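Local coordinates for nigritoxine (Vibrio nigripulchritudo, PDB 5M41), which is a bacterial toxin active against crustaceans and insects and has a new fold, at residues N130-E135 / V189-N194; E183-H188 / T201-V206. All coordinates share one frame; numbering follows the deposited sequence.

Contact 1: N130-E135 / V189-N194. With MG (magnesium ion), chain B.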
ATOM      1  N   ASN A 130       0.506  11.418 -42.865  1.00 37.21           N
ATOM      2  CA  ASN A 130      -0.837  11.966 -42.697  1.00 35.37           C
ATOM      3  C   ASN A 130      -1.823  11.503 -43.758  1.00 36.00           C
ATOM      4  O   ASN A 130      -3.023  11.849 -43.696  1.00 34.89           O
ATOM      5  CB  ASN A 130      -0.775  13.490 -42.642  1.00 34.24           C
ATOM      6  CG  ASN A 130      -0.223  14.009 -41.320  1.00 35.06           C
ATOM      7  OD1 ASN A 130      -0.393  13.376 -40.292  1.00 35.57           O
ATOM      8  ND2 ASN A 130       0.408  15.181 -41.338  1.00 32.89           N
ATOM      9  N   PHE A 131      -1.328  10.700 -44.714  1.00 34.72           N
ATOM     10  CA  PHE A 131      -2.142  10.167 -45.785  1.00 35.10           C
ATOM     11  C   PHE A 131      -2.363   8.671 -45.600  1.00 35.40           C
ATOM     12  O   PHE A 131      -1.489   7.977 -45.105  1.00 36.28           O
ATOM     13  CB  PHE A 131      -1.484  10.482 -47.146  1.00 35.52           C
ATOM     14  CG  PHE A 131      -1.374  11.970 -47.420  1.00 37.46           C
ATOM     15  CD1 PHE A 131      -2.446  12.681 -47.971  1.00 36.88           C
ATOM     16  CD2 PHE A 131      -0.208  12.667 -47.091  1.00 36.87           C
ATOM     17  CE1 PHE A 131      -2.341  14.051 -48.214  1.00 38.27           C
ATOM     18  CE2 PHE A 131      -0.105  14.037 -47.309  1.00 38.74           C
ATOM     19  CZ  PHE A 131      -1.176  14.733 -47.872  1.00 38.16           C
ATOM     20  N   THR A 132      -3.536   8.179 -45.984  1.00 35.64           N
ATOM     21  CA  THR A 132      -3.818   6.746 -45.931  1.00 37.11           C
ATOM     22  C   THR A 132      -2.939   5.986 -46.929  1.00 39.03           C
ATOM     23  O   THR A 132      -2.299   6.610 -47.795  1.00 37.25           O
ATOM     24  CB  THR A 132      -5.294   6.460 -46.254  1.00 38.33           C
ATOM     25  OG1 THR A 132      -5.563   6.806 -47.628  1.00 37.99           O
ATOM     26  CG2 THR A 132      -6.261   7.245 -45.278  1.00 36.39           C
ATOM     27  N   SER A 133      -2.910   4.650 -46.826  1.00 39.28           N
ATOM     28  CA  SER A 133      -2.240   3.820 -47.849  1.00 43.41           C
ATOM     29  C   SER A 133      -2.738   4.130 -49.245  1.00 44.36           C
ATOM     30  O   SER A 133      -1.936   4.314 -50.174  1.00 46.01           O
ATOM     31  CB  SER A 133      -2.464   2.342 -47.593  1.00 44.62           C
ATOM     32  OG  SER A 133      -1.936   2.017 -46.348  1.00 48.11           O
ATOM     33  N   TRP A 134      -4.061   4.212 -49.382  1.00 42.88           N
ATOM     34  CA  TRP A 134      -4.691   4.581 -50.652  1.00 44.15           C
ATOM     35  C   TRP A 134      -4.229   5.920 -51.176  1.00 44.91           C
ATOM     36  O   TRP A 134      -3.957   6.063 -52.372  1.00 46.00           O
ATOM     37  CB  TRP A 134      -6.209   4.581 -50.476  1.00 44.45           C
ATOM     38  CG  TRP A 134      -6.971   4.983 -51.714  1.00 44.32           C
ATOM     39  CD1 TRP A 134      -7.616   6.187 -51.957  1.00 45.53           C
ATOM     40  CD2 TRP A 134      -7.161   4.195 -52.928  1.00 44.47           C
ATOM     41  NE1 TRP A 134      -8.197   6.192 -53.190  1.00 44.42           N
ATOM     42  CE2 TRP A 134      -7.968   5.016 -53.824  1.00 45.14           C
ATOM     43  CE3 TRP A 134      -6.772   2.924 -53.340  1.00 46.17           C
ATOM     44  CZ2 TRP A 134      -8.350   4.577 -55.078  1.00 46.70           C
ATOM     45  CZ3 TRP A 134      -7.150   2.494 -54.621  1.00 47.71           C
ATOM     46  CH2 TRP A 134      -7.929   3.301 -55.464  1.00 47.23           C
ATOM     47  N   GLU A 135      -4.128   6.914 -50.293  1.00 44.05           N
ATOM     48  CA  GLU A 135      -3.792   8.283 -50.689  1.00 43.44           C
ATOM     49  C   GLU A 135      -2.316   8.552 -50.943  1.00 46.70           C
ATOM     50  O   GLU A 135      -1.994   9.541 -51.621  1.00 45.34           O
ATOM     51  CB  GLU A 135      -4.258   9.310 -49.642  1.00 42.18           C
ATOM     52  CG  GLU A 135      -5.766   9.399 -49.425  1.00 41.81           C
ATOM     53  CD  GLU A 135      -6.137   9.946 -48.049  1.00 41.64           C
ATOM     54  OE1 GLU A 135      -5.262  10.043 -47.154  1.00 40.09           O
ATOM     55  OE2 GLU A 135      -7.326  10.282 -47.871  1.00 41.48           O
ATOM     56  N   VAL A 189      -7.917   6.231 -39.483  1.00 34.36           N
ATOM     57  CA  VAL A 189      -7.881   4.970 -38.735  1.00 33.93           C
ATOM     58  C   VAL A 189      -8.782   3.901 -39.349  1.00 36.04           C
ATOM     59  O   VAL A 189      -8.384   2.722 -39.434  1.00 36.00           O
ATOM     60  CB  VAL A 189      -8.239   5.189 -37.251  1.00 33.84           C
ATOM     61  CG1 VAL A 189      -8.470   3.848 -36.539  1.00 36.15           C
ATOM     62  CG2 VAL A 189      -7.141   6.015 -36.592  1.00 32.57           C
ATOM     63  N   SER A 190      -9.976   4.283 -39.802  1.00 37.37           N
ATOM     64  CA  SER A 190     -10.875   3.267 -40.373  1.00 38.90           C
ATOM     65  C   SER A 190     -10.430   2.763 -41.750  1.00 39.11           C
ATOM     66  O   SER A 190     -10.821   1.672 -42.169  1.00 39.88           O
ATOM     67  CB  SER A 190     -12.310   3.762 -40.460  1.00 40.50           C
ATOM     68  OG  SER A 190     -12.511   4.475 -41.645  1.00 40.73           O
ATOM     69  N   GLN A 191      -9.650   3.569 -42.461  1.00 37.59           N
ATOM     70  CA  GLN A 191      -9.085   3.137 -43.739  1.00 38.49           C
ATOM     71  C   GLN A 191      -7.889   2.170 -43.647  1.00 40.57           C
ATOM     72  O   GLN A 191      -7.452   1.612 -44.666  1.00 41.46           O
ATOM     73  CB  GLN A 191      -8.681   4.365 -44.537  1.00 37.54           C
ATOM     74  CG  GLN A 191      -9.885   5.105 -45.086  1.00 36.42           C
ATOM     75  CD  GLN A 191     -10.534   4.359 -46.234  1.00 37.94           C
ATOM     76  OE1 GLN A 191      -9.906   4.159 -47.285  1.00 39.10           O
ATOM     77  NE2 GLN A 191     -11.795   3.970 -46.061  1.00 36.04           N
ATOM     78  N   GLU A 192      -7.343   2.003 -42.445  1.00 40.45           N
ATOM     79  CA  GLU A 192      -6.099   1.265 -42.244  1.00 43.92           C
ATOM     80  C   GLU A 192      -6.371   0.032 -41.379  1.00 45.71           C
ATOM     81  O   GLU A 192      -7.389  -0.021 -40.725  1.00 43.26           O
ATOM     82  CB  GLU A 192      -5.020   2.175 -41.637  1.00 42.90           C
ATOM     83  CG  GLU A 192      -4.653   3.374 -42.502  1.00 43.78           C
ATOM     84  CD  GLU A 192      -4.146   2.961 -43.883  1.00 47.23           C
ATOM     85  OE1 GLU A 192      -3.328   2.027 -43.989  1.00 48.96           O
ATOM     86  OE2 GLU A 192      -4.592   3.551 -44.873  1.00 50.37           O
ATOM     87  N   ASN A 193      -5.516  -0.999 -41.461  1.00 50.94           N
ATOM     88  CA  ASN A 193      -5.702  -2.232 -40.646  1.00 53.61           C
ATOM     89  C   ASN A 193      -5.126  -2.144 -39.230  1.00 55.95           C
ATOM     90  O   ASN A 193      -5.647  -2.767 -38.306  1.00 58.54           O
ATOM     91  CB  ASN A 193      -5.145  -3.490 -41.350  1.00 55.55           C
ATOM     92  CG  ASN A 193      -5.996  -3.929 -42.534  1.00 55.58           C
ATOM     93  OD1 ASN A 193      -7.194  -3.659 -42.587  1.00 50.47           O
ATOM     94  ND2 ASN A 193      -5.368  -4.593 -43.499  1.00 59.82           N
ATOM     95  N   ASN A 194      -4.051  -1.377 -39.072  1.00 55.70           N
ATOM     96  CA  ASN A 194      -3.319  -1.296 -37.791  1.00 56.65           C
ATOM     97  C   ASN A 194      -3.767  -0.109 -36.964  1.00 51.35           C
ATOM     98  O   ASN A 194      -2.999   0.817 -36.690  1.00 51.28           O
ATOM     99  CB  ASN A 194      -1.788  -1.297 -38.001  1.00 61.40           C
ATOM    100  CG  ASN A 194      -1.309  -0.218 -38.975  1.00 67.09           C
ATOM    101  OD1 ASN A 194      -2.061   0.244 -39.850  1.00 68.95           O
ATOM    102  ND2 ASN A 194      -0.040   0.185 -38.830  1.00 66.75           N
TER
HETATM  103 MG    MG B 801      -8.896   0.330 -39.114  1.00 39.17          MG
HETATM  104  O   HOH W   1      -8.082   6.144 -48.175  1.00 34.05           O
HETATM  105  O   HOH W   2      -5.971   3.092 -47.268  1.00 34.05           O
HETATM  106  O   HOH W   3     -10.441  -0.500 -40.677  1.00 50.04           O
HETATM  107  O   HOH W   4      -8.456  -2.048 -38.508  1.00 52.79           O
HETATM  108  O   HOH W   5     -10.979   0.694 -37.805  1.00 36.17           O
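Glu192 works in two directions at once: its backbone O binds a magnesium ion, while its carboxylate reaches the other way and takes hold of the first turn of helix 133-136. Both carboxylate oxygens are used on Ser133. The backbone N of Ser133 donates to Glu192 OE2 at 2.8 Å, a nearly straight bond (163°) that comes from above the carboxylate plane. The hydroxyl OG of Ser133 donates to Glu192 OE1 at 2.7 Å, on the syn side and closer to that plane. The bend of Glu192 at chi2 (-59°) turns the carboxylate toward Ser133. Two bonds to one residue should restrict its rotation, and a water that accepts from Trp134 N probably donates to OE2.

Beside this grip, Thr132 lays its methyl CG2 on Gln191 CB at 3.8 Å, and a second water joins Thr132 OG1 to Gln191 OE1. Thr132 OG1 also accepts from Glu135 N, and Thr132 N donates to Glu135 OE1 at 2.8 Å in return, the reciprocal pair of a capping box.

On the far side of Glu192, the magnesium ion is bound by Val189 O, Glu192 O at 2.2 Å, three waters and Asp195 OD1. Through its carboxylate, bonded next to the Thr132 N-cap, Glu192 thus connects the capped start of helix 133-136 to a six-coordinate, oxygen-only magnesium site at the turn between helices 177-191 and 195-203.

Contact 2: E183-H188 / T201-V206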
ATOM      1  N   GLU A 183     -12.807  14.154 -37.260  1.00 31.20           N
ATOM      2  CA  GLU A 183     -13.480  13.232 -38.187  1.00 33.49           C
ATOM      3  C   GLU A 183     -12.476  12.691 -39.203  1.00 31.84           C
ATOM      4  O   GLU A 183     -12.584  11.557 -39.613  1.00 30.60           O
ATOM      5  CB  GLU A 183     -14.690  13.910 -38.879  1.00 34.95           C
ATOM      6  CG  GLU A 183     -15.876  14.090 -37.924  1.00 38.99           C
ATOM      7  CD  GLU A 183     -16.838  15.223 -38.304  1.00 41.34           C
ATOM      8  OE1 GLU A 183     -16.460  16.187 -39.006  1.00 44.44           O
ATOM      9  OE2 GLU A 183     -17.989  15.182 -37.835  1.00 46.83           O
ATOM     10  N   ARG A 184     -11.507  13.509 -39.612  1.00 31.17           N
ATOM     11  CA  ARG A 184     -10.452  13.028 -40.523  1.00 30.70           C
ATOM     12  C   ARG A 184      -9.594  11.919 -39.901  1.00 30.38           C
ATOM     13  O   ARG A 184      -9.313  10.916 -40.540  1.00 31.47           O
ATOM     14  CB  ARG A 184      -9.590  14.211 -41.041  1.00 29.96           C
ATOM     15  CG  ARG A 184      -8.286  13.794 -41.716  1.00 30.87           C
ATOM     16  CD  ARG A 184      -8.493  12.987 -42.995  1.00 31.15           C
ATOM     17  NE  ARG A 184      -7.263  12.286 -43.319  1.00 31.90           N
ATOM     18  CZ  ARG A 184      -7.014  11.665 -44.461  1.00 32.90           C
ATOM     19  NH1 ARG A 184      -7.928  11.615 -45.428  1.00 31.50           N
ATOM     20  NH2 ARG A 184      -5.843  11.058 -44.615  1.00 32.97           N
ATOM     21  N   LEU A 185      -9.197  12.083 -38.642  1.00 30.85           N
ATOM     22  CA  LEU A 185      -8.403  11.066 -37.965  1.00 31.79           C
ATOM     23  C   LEU A 185      -9.217   9.761 -37.833  1.00 33.12           C
ATOM     24  O   LEU A 185      -8.710   8.666 -38.081  1.00 33.88           O
ATOM     25  CB  LEU A 185      -7.912  11.602 -36.601  1.00 31.02           C
ATOM     26  CG  LEU A 185      -7.164  10.631 -35.681  1.00 31.67           C
ATOM     27  CD1 LEU A 185      -5.935  10.094 -36.432  1.00 30.08           C
ATOM     28  CD2 LEU A 185      -6.774  11.259 -34.336  1.00 30.12           C
ATOM     29  N   ASP A 186     -10.486   9.865 -37.447  1.00 34.12           N
ATOM     30  CA  ASP A 186     -11.336   8.668 -37.365  1.00 33.71           C
ATOM     31  C   ASP A 186     -11.380   7.932 -38.721  1.00 33.23           C
ATOM     32  O   ASP A 186     -11.237   6.723 -38.785  1.00 32.60           O
ATOM     33  CB  ASP A 186     -12.771   9.024 -36.961  1.00 34.99           C
ATOM     34  CG  ASP A 186     -12.912   9.370 -35.485  1.00 37.43           C
ATOM     35  OD1 ASP A 186     -12.038   9.018 -34.659  1.00 36.48           O
ATOM     36  OD2 ASP A 186     -13.917  10.024 -35.153  1.00 39.65           O
ATOM     37  N   TYR A 187     -11.587   8.672 -39.800  1.00 31.77           N
ATOM     38  CA  TYR A 187     -11.581   8.083 -41.125  1.00 33.04           C
ATOM     39  C   TYR A 187     -10.251   7.436 -41.462  1.00 32.33           C
ATOM     40  O   TYR A 187     -10.205   6.344 -42.010  1.00 34.41           O
ATOM     41  CB  TYR A 187     -11.906   9.152 -42.174  1.00 33.40           C
ATOM     42  CG  TYR A 187     -11.691   8.706 -43.607  1.00 34.20           C
ATOM     43  CD1 TYR A 187     -12.565   7.807 -44.221  1.00 32.23           C
ATOM     44  CD2 TYR A 187     -10.636   9.229 -44.367  1.00 36.16           C
ATOM     45  CE1 TYR A 187     -12.375   7.412 -45.551  1.00 32.99           C
ATOM     46  CE2 TYR A 187     -10.440   8.852 -45.703  1.00 35.98           C
ATOM     47  CZ  TYR A 187     -11.322   7.950 -46.291  1.00 34.53           C
ATOM     48  OH  TYR A 187     -11.119   7.579 -47.612  1.00 36.06           O
ATOM     49  N   HIS A 188      -9.160   8.125 -41.176  1.00 32.42           N
ATOM     50  CA  HIS A 188      -7.824   7.586 -41.467  1.00 33.04           C
ATOM     51  C   HIS A 188      -7.619   6.266 -40.773  1.00 34.59           C
ATOM     52  O   HIS A 188      -7.229   5.249 -41.387  1.00 37.00           O
ATOM     53  CB  HIS A 188      -6.768   8.608 -41.051  1.00 31.79           C
ATOM     54  CG  HIS A 188      -5.368   8.268 -41.489  1.00 32.35           C
ATOM     55  ND1 HIS A 188      -4.454   9.219 -41.773  1.00 33.17           N
ATOM     56  CD2 HIS A 188      -4.728   7.038 -41.666  1.00 33.61           C
ATOM     57  CE1 HIS A 188      -3.285   8.632 -42.142  1.00 33.95           C
ATOM     58  NE2 HIS A 188      -3.450   7.300 -42.072  1.00 35.09           N
ATOM     59  N   THR A 201       0.917   7.018 -33.812  1.00 38.03           N
ATOM     60  CA  THR A 201       1.859   7.713 -34.660  1.00 38.54           C
ATOM     61  C   THR A 201       1.333   9.065 -35.080  1.00 36.88           C
ATOM     62  O   THR A 201       2.078  10.049 -35.106  1.00 36.45           O
ATOM     63  CB  THR A 201       2.158   6.891 -35.932  1.00 42.70           C
ATOM     64  OG1 THR A 201       2.839   5.719 -35.536  1.00 47.39           O
ATOM     65  CG2 THR A 201       3.078   7.650 -36.887  1.00 43.77           C
ATOM     66  N   LEU A 202       0.056   9.099 -35.440  1.00 36.04           N
ATOM     67  CA  LEU A 202      -0.591  10.323 -35.901  1.00 35.58           C
ATOM     68  C   LEU A 202      -0.837  11.356 -34.808  1.00 33.74           C
ATOM     69  O   LEU A 202      -1.154  12.516 -35.103  1.00 32.30           O
ATOM     70  CB  LEU A 202      -1.899   9.995 -36.635  1.00 36.44           C
ATOM     71  CG  LEU A 202      -1.683   9.312 -38.002  1.00 39.31           C
ATOM     72  CD1 LEU A 202      -3.006   8.824 -38.571  1.00 39.31           C
ATOM     73  CD2 LEU A 202      -1.030  10.236 -38.992  1.00 40.05           C
ATOM     74  N   LEU A 203      -0.668  10.941 -33.557  1.00 32.85           N
ATOM     75  CA  LEU A 203      -0.876  11.828 -32.412  1.00 32.36           C
ATOM     76  C   LEU A 203       0.431  12.157 -31.666  1.00 33.19           C
ATOM     77  O   LEU A 203       0.439  12.960 -30.749  1.00 33.32           O
ATOM     78  CB  LEU A 203      -1.917  11.221 -31.448  1.00 32.32           C
ATOM     79  CG  LEU A 203      -3.390  11.166 -31.893  1.00 31.59           C
ATOM     80  CD1 LEU A 203      -4.237  10.410 -30.887  1.00 32.66           C
ATOM     81  CD2 LEU A 203      -3.958  12.564 -32.074  1.00 32.75           C
ATOM     82  N   LEU A 204       1.526  11.503 -32.035  1.00 34.66           N
ATOM     83  CA  LEU A 204       2.809  11.651 -31.320  1.00 34.50           C
ATOM     84  C   LEU A 204       3.140  13.097 -30.953  1.00 34.89           C
ATOM     85  O   LEU A 204       3.397  13.420 -29.787  1.00 33.95           O
ATOM     86  CB  LEU A 204       3.951  11.043 -32.165  1.00 35.70           C
ATOM     87  CG  LEU A 204       5.394  11.238 -31.664  1.00 36.49           C
ATOM     88  CD1 LEU A 204       5.561  10.539 -30.317  1.00 35.74           C
ATOM     89  CD2 LEU A 204       6.440  10.730 -32.682  1.00 35.87           C
ATOM     90  N   ASP A 205       3.141  13.980 -31.945  1.00 36.19           N
ATOM     91  CA  ASP A 205       3.502  15.373 -31.699  1.00 36.18           C
ATOM     92  C   ASP A 205       2.292  16.277 -31.477  1.00 35.60           C
ATOM     93  O   ASP A 205       2.448  17.368 -30.980  1.00 35.42           O
ATOM     94  CB  ASP A 205       4.390  15.910 -32.813  1.00 38.66           C
ATOM     95  CG  ASP A 205       5.864  15.544 -32.602  1.00 42.07           C
ATOM     96  OD1 ASP A 205       6.560  16.329 -31.938  1.00 44.32           O
ATOM     97  OD2 ASP A 205       6.326  14.490 -33.109  1.00 41.96           O
ATOM     98  N   VAL A 206       1.092  15.812 -31.839  1.00 34.59           N
ATOM     99  CA  VAL A 206      -0.149  16.569 -31.587  1.00 32.98           C
ATOM    100  C   VAL A 206      -0.416  16.691 -30.087  1.00 34.25           C
ATOM    101  O   VAL A 206      -0.796  17.753 -29.590  1.00 34.37           O
ATOM    102  CB  VAL A 206      -1.392  15.901 -32.253  1.00 32.89           C
ATOM    103  CG1 VAL A 206      -2.668  16.665 -31.902  1.00 32.68           C
ATOM    104  CG2 VAL A 206      -1.238  15.830 -33.774  1.00 32.01           C
TER
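Leu202 presses its CD1 methyl onto the imidazole of His188 in a CH-pi contact over the ring face. The methyl stands 3.6 Å from the ring centroid and only 12° off the normal, so it sits over the middle of the face. Its nearest ring atom is ND1 of His188, at 3.5 Å. With CG anti to the backbone N (chi1 -171°), the histidine ring extends from its helix toward helix 195-203 and offers that face to the leucine. The polar partner of the ring lies outside both segments: ND1 is hydrogen-bonded to Thr84 OG1, which ties the imidazole to a loop and should limit its rotation.

Helices 177-191 and 195-203 follow one another in the chain and form a helical hairpin, the short turn between them carrying the magnesium ion. The side chain of His188, about 8 Å from the magnesium ion, stands on the inner side of this hairpin.

The remaining contacts are apolar. Leu185 divides its two methyls between neighbouring leucines: CD1 meets Leu202 CD1 at 3.8 Å, and CD2 meets Leu203 CD2, also at 3.8 Å. The side chains of Leu185 and Leu202 run antiparallel alongside one another, while Leu203 comes in roughly perpendicular to Leu185. Leu202 CD1 therefore touches both Leu185 and the histidine ring. Beyond the pair, Tyr41 of helix 34-54 and Tyr29 of helix 22-30 both pack on Leu185 and Leu203.

In the fold
The centres of the two contacts lie about 10 Å apart, in the N-terminal part of the chain and well away from its centre. Both use helix 177-191: contact 2 takes residues 183-188, contact 1 its last turn and the residues that follow. Along the chain the order is 130-135, 183-188, 189-194, 201-206, so the segments of the two contacts alternate. Arg184 joins them directly, its NH2 forming a salt bridge with Glu135 OE1 at 2.8 Å and probably a weak hydrogen bond to Asn130 O. Asn130 also packs on Leu202. Helix 177-191 is thereby fixed to the 130-135 segment and to helix 195-203.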